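Hypothetical protein PH1313 (Pyrococcus horikoshii, PDB 1VBK) is of unknown function but probably binds RNA and ATP, and may act in thiamine biosynthesis or tRNA modification. Local coordinates at residues A[33-39]-A[60-65]. Sequence-based numbering, arbitrary orientation.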
ATOM      1  N   ALA A  33      14.980  17.838  -2.742  1.00 22.03           N
ATOM      2  CA  ALA A  33      16.410  17.748  -3.025  1.00 22.10           C
ATOM      3  C   ALA A  33      17.117  19.095  -2.919  1.00 22.35           C
ATOM      4  O   ALA A  33      18.159  19.208  -2.270  1.00 23.02           O
ATOM      5  CB  ALA A  33      16.630  17.162  -4.407  1.00 22.97           C
ATOM      6  N   LEU A  34      16.560  20.115  -3.563  1.00 20.76           N
ATOM      7  CA  LEU A  34      17.160  21.444  -3.536  1.00 21.22           C
ATOM      8  C   LEU A  34      17.152  22.050  -2.129  1.00 22.69           C
ATOM      9  O   LEU A  34      18.135  22.660  -1.701  1.00 21.41           O
ATOM     10  CB  LEU A  34      16.433  22.369  -4.522  1.00 19.21           C
ATOM     11  CG  LEU A  34      16.558  21.958  -6.000  1.00 18.73           C
ATOM     12  CD1 LEU A  34      15.737  22.896  -6.872  1.00 17.48           C
ATOM     13  CD2 LEU A  34      18.013  21.993  -6.425  1.00 18.87           C
ATOM     14  N   VAL A  35      16.047  21.880  -1.411  1.00 23.07           N
ATOM     15  CA  VAL A  35      15.949  22.414  -0.058  1.00 25.72           C
ATOM     16  C   VAL A  35      16.947  21.708   0.859  1.00 26.21           C
ATOM     17  O   VAL A  35      17.643  22.352   1.641  1.00 26.41           O
ATOM     18  CB  VAL A  35      14.510  22.259   0.501  1.00 25.83           C
ATOM     19  CG1 VAL A  35      14.459  22.693   1.962  1.00 29.79           C
ATOM     20  CG2 VAL A  35      13.549  23.111  -0.319  1.00 26.82           C
ATOM     21  N   THR A  36      17.023  20.386   0.751  1.00 25.51           N
ATOM     22  CA  THR A  36      17.943  19.607   1.567  1.00 27.77           C
ATOM     23  C   THR A  36      19.394  20.027   1.329  1.00 28.73           C
ATOM     24  O   THR A  36      20.174  20.141   2.273  1.00 27.06           O
ATOM     25  CB  THR A  36      17.803  18.094   1.273  1.00 27.74           C
ATOM     26  OG1 THR A  36      16.476  17.667   1.600  1.00 28.06           O
ATOM     27  CG2 THR A  36      18.797  17.293   2.093  1.00 29.01           C
ATOM     28  N   GLU A  37      19.748  20.273   0.071  1.00 28.60           N
ATOM     29  CA  GLU A  37      21.109  20.675  -0.275  1.00 28.25           C
ATOM     30  C   GLU A  37      21.299  22.190  -0.202  1.00 26.36           C
ATOM     31  O   GLU A  37      22.352  22.713  -0.561  1.00 26.23           O
ATOM     32  CB  GLU A  37      21.459  20.189  -1.684  1.00 31.36           C
ATOM     33  CG  GLU A  37      21.404  18.680  -1.875  1.00 34.88           C
ATOM     34  CD  GLU A  37      22.401  17.939  -1.008  1.00 40.24           C
ATOM     35  OE1 GLU A  37      23.603  18.279  -1.056  1.00 42.96           O
ATOM     36  OE2 GLU A  37      21.985  17.009  -0.282  1.00 43.09           O
ATOM     37  N   GLU A  38      20.275  22.888   0.267  1.00 25.65           N
ATOM     38  CA  GLU A  38      20.305  24.341   0.388  1.00 26.15           C
ATOM     39  C   GLU A  38      20.639  25.064  -0.916  1.00 26.77           C
ATOM     40  O   GLU A  38      21.446  25.997  -0.934  1.00 25.44           O
ATOM     41  CB  GLU A  38      21.285  24.778   1.486  1.00 27.21           C
ATOM     42  CG  GLU A  38      20.950  24.217   2.859  1.00 27.85           C
ATOM     43  CD  GLU A  38      21.606  24.983   3.996  1.00 28.86           C
ATOM     44  OE1 GLU A  38      22.731  25.497   3.820  1.00 28.22           O
ATOM     45  OE2 GLU A  38      20.996  25.056   5.081  1.00 31.58           O
ATOM     46  N   VAL A  39      20.024  24.624  -2.009  1.00 25.26           N
ATOM     47  CA  VAL A  39      20.227  25.270  -3.298  1.00 24.81           C
ATOM     48  C   VAL A  39      19.055  26.229  -3.485  1.00 24.28           C
ATOM     49  O   VAL A  39      17.899  25.810  -3.515  1.00 25.59           O
ATOM     50  CB  VAL A  39      20.229  24.259  -4.467  1.00 23.61           C
ATOM     51  CG1 VAL A  39      20.432  24.997  -5.783  1.00 20.97           C
ATOM     52  CG2 VAL A  39      21.329  23.228  -4.269  1.00 24.22           C
ATOM     53  N   GLU A  60      24.570  24.463  -9.808  1.00 24.66           N
ATOM     54  CA  GLU A  60      24.488  23.759  -8.536  1.00 26.85           C
ATOM     55  C   GLU A  60      23.217  22.921  -8.449  1.00 23.19           C
ATOM     56  O   GLU A  60      23.235  21.802  -7.942  1.00 22.45           O
ATOM     57  CB  GLU A  60      24.511  24.752  -7.374  1.00 30.53           C
ATOM     58  CG  GLU A  60      24.775  24.101  -6.029  1.00 39.15           C
ATOM     59  CD  GLU A  60      24.850  25.111  -4.903  1.00 43.45           C
ATOM     60  OE1 GLU A  60      25.408  26.206  -5.128  1.00 47.44           O
ATOM     61  OE2 GLU A  60      24.364  24.805  -3.793  1.00 45.19           O
ATOM     62  N   ALA A  61      22.110  23.473  -8.928  1.00 21.27           N
ATOM     63  CA  ALA A  61      20.838  22.757  -8.906  1.00 20.07           C
ATOM     64  C   ALA A  61      20.930  21.524  -9.802  1.00 20.25           C
ATOM     65  O   ALA A  61      20.535  20.426  -9.416  1.00 19.57           O
ATOM     66  CB  ALA A  61      19.717  23.668  -9.390  1.00 18.22           C
ATOM     67  N   ALA A  62      21.461  21.712 -11.006  1.00 21.47           N
ATOM     68  CA  ALA A  62      21.591  20.611 -11.953  1.00 22.65           C
ATOM     69  C   ALA A  62      22.392  19.442 -11.381  1.00 24.69           C
ATOM     70  O   ALA A  62      22.026  18.280 -11.568  1.00 23.26           O
ATOM     71  CB  ALA A  62      22.233  21.113 -13.247  1.00 22.56           C
ATOM     72  N   ASN A  63      23.478  19.747 -10.678  1.00 25.21           N
ATOM     73  CA  ASN A  63      24.313  18.702 -10.100  1.00 27.08           C
ATOM     74  C   ASN A  63      23.606  17.905  -9.010  1.00 25.81           C
ATOM     75  O   ASN A  63      23.914  16.736  -8.802  1.00 25.68           O
ATOM     76  CB  ASN A  63      25.615  19.300  -9.564  1.00 30.13           C
ATOM     77  CG  ASN A  63      26.599  19.630 -10.672  1.00 32.70           C
ATOM     78  OD1 ASN A  63      27.644  20.237 -10.431  1.00 36.88           O
ATOM     79  ND2 ASN A  63      26.274  19.220 -11.897  1.00 31.94           N
ATOM     80  N   VAL A  64      22.666  18.537  -8.313  1.00 23.70           N
ATOM     81  CA  VAL A  64      21.903  17.852  -7.271  1.00 22.28           C
ATOM     82  C   VAL A  64      20.823  16.997  -7.937  1.00 20.92           C
ATOM     83  O   VAL A  64      20.640  15.830  -7.601  1.00 19.97           O
ATOM     84  CB  VAL A  64      21.192  18.857  -6.331  1.00 23.97           C
ATOM     85  CG1 VAL A  64      20.162  18.134  -5.471  1.00 23.42           C
ATOM     86  CG2 VAL A  64      22.218  19.570  -5.451  1.00 24.23           C
ATOM     87  N   LEU A  65      20.119  17.594  -8.895  1.00 19.80           N
ATOM     88  CA  LEU A  65      19.034  16.913  -9.587  1.00 20.47           C
ATOM     89  C   LEU A  65      19.443  15.645 -10.329  1.00 20.10           C
ATOM     90  O   LEU A  65      18.592  14.821 -10.667  1.00 19.26           O
ATOM     91  CB  LEU A  65      18.321  17.891 -10.529  1.00 17.96           C
ATOM     92  CG  LEU A  65      17.675  19.056  -9.765  1.00 20.48           C
ATOM     93  CD1 LEU A  65      16.785  19.862 -10.695  1.00 21.47           C
ATOM     94  CD2 LEU A  65      16.853  18.517  -8.592  1.00 20.29           C
TER
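Val-64 fits into a hollow formed by Ala-33, Leu-34, Glu-37 and Val-39, where the Schellman-capped end of helix 19-36 packs on helix 58-65 in the ThiI ferredoxin-like domain. Glu-37 CG lies over both methyls of Val-64, 3.8 Å from CG2 and equally close to CG1. The CG1 methyl also touches Ala-33 CB at 3.8 Å, a side chain short enough to let the helices come close. A bend at chi2 (-63°) keeps CB and CG of Glu-37 against the valine while the carboxylate turns off, its OE2 in a weak hydrogen bond with Tyr-232 OH. Leu-34 is a bump from the other helix: its CD2 sits 3.8 Å from Ala-61 CB and also approaches Leu-65 CD2. Here the small alanine provides the hollow, and Ala-61 and Leu-65 carry the packing on to Val-4 and Val-6 of strand 3-8.

Beyond the helix end, Glu-38 takes a positive phi of 55°, and Val-39 N returns to Leu-34 O in a 2.7 Å hydrogen bond. This reversal turns Val-39 back toward helix 58-65, where its two methyls divide the work. CG1, anti to the backbone N (chi1 179°), rests on the backbone and CB of Ala-61; CG2 reaches tip to tip toward Val-64 CG2, 3.9 Å away. With an alanine at Val-39 both CG1 and CG2 are gone, which would probably leave a gap over Ala-61 and take from Val-64 CG2 the methyl it meets. No hydrogen bond crosses between the two segments; what joins them is apolar side-chain packing. At the solvent-facing edge of the contact the extended chain of Glu-60 runs antiparallel to the side chain of Val-39, with Glu-60 OE2 3.5 Å from Val-39 CG2.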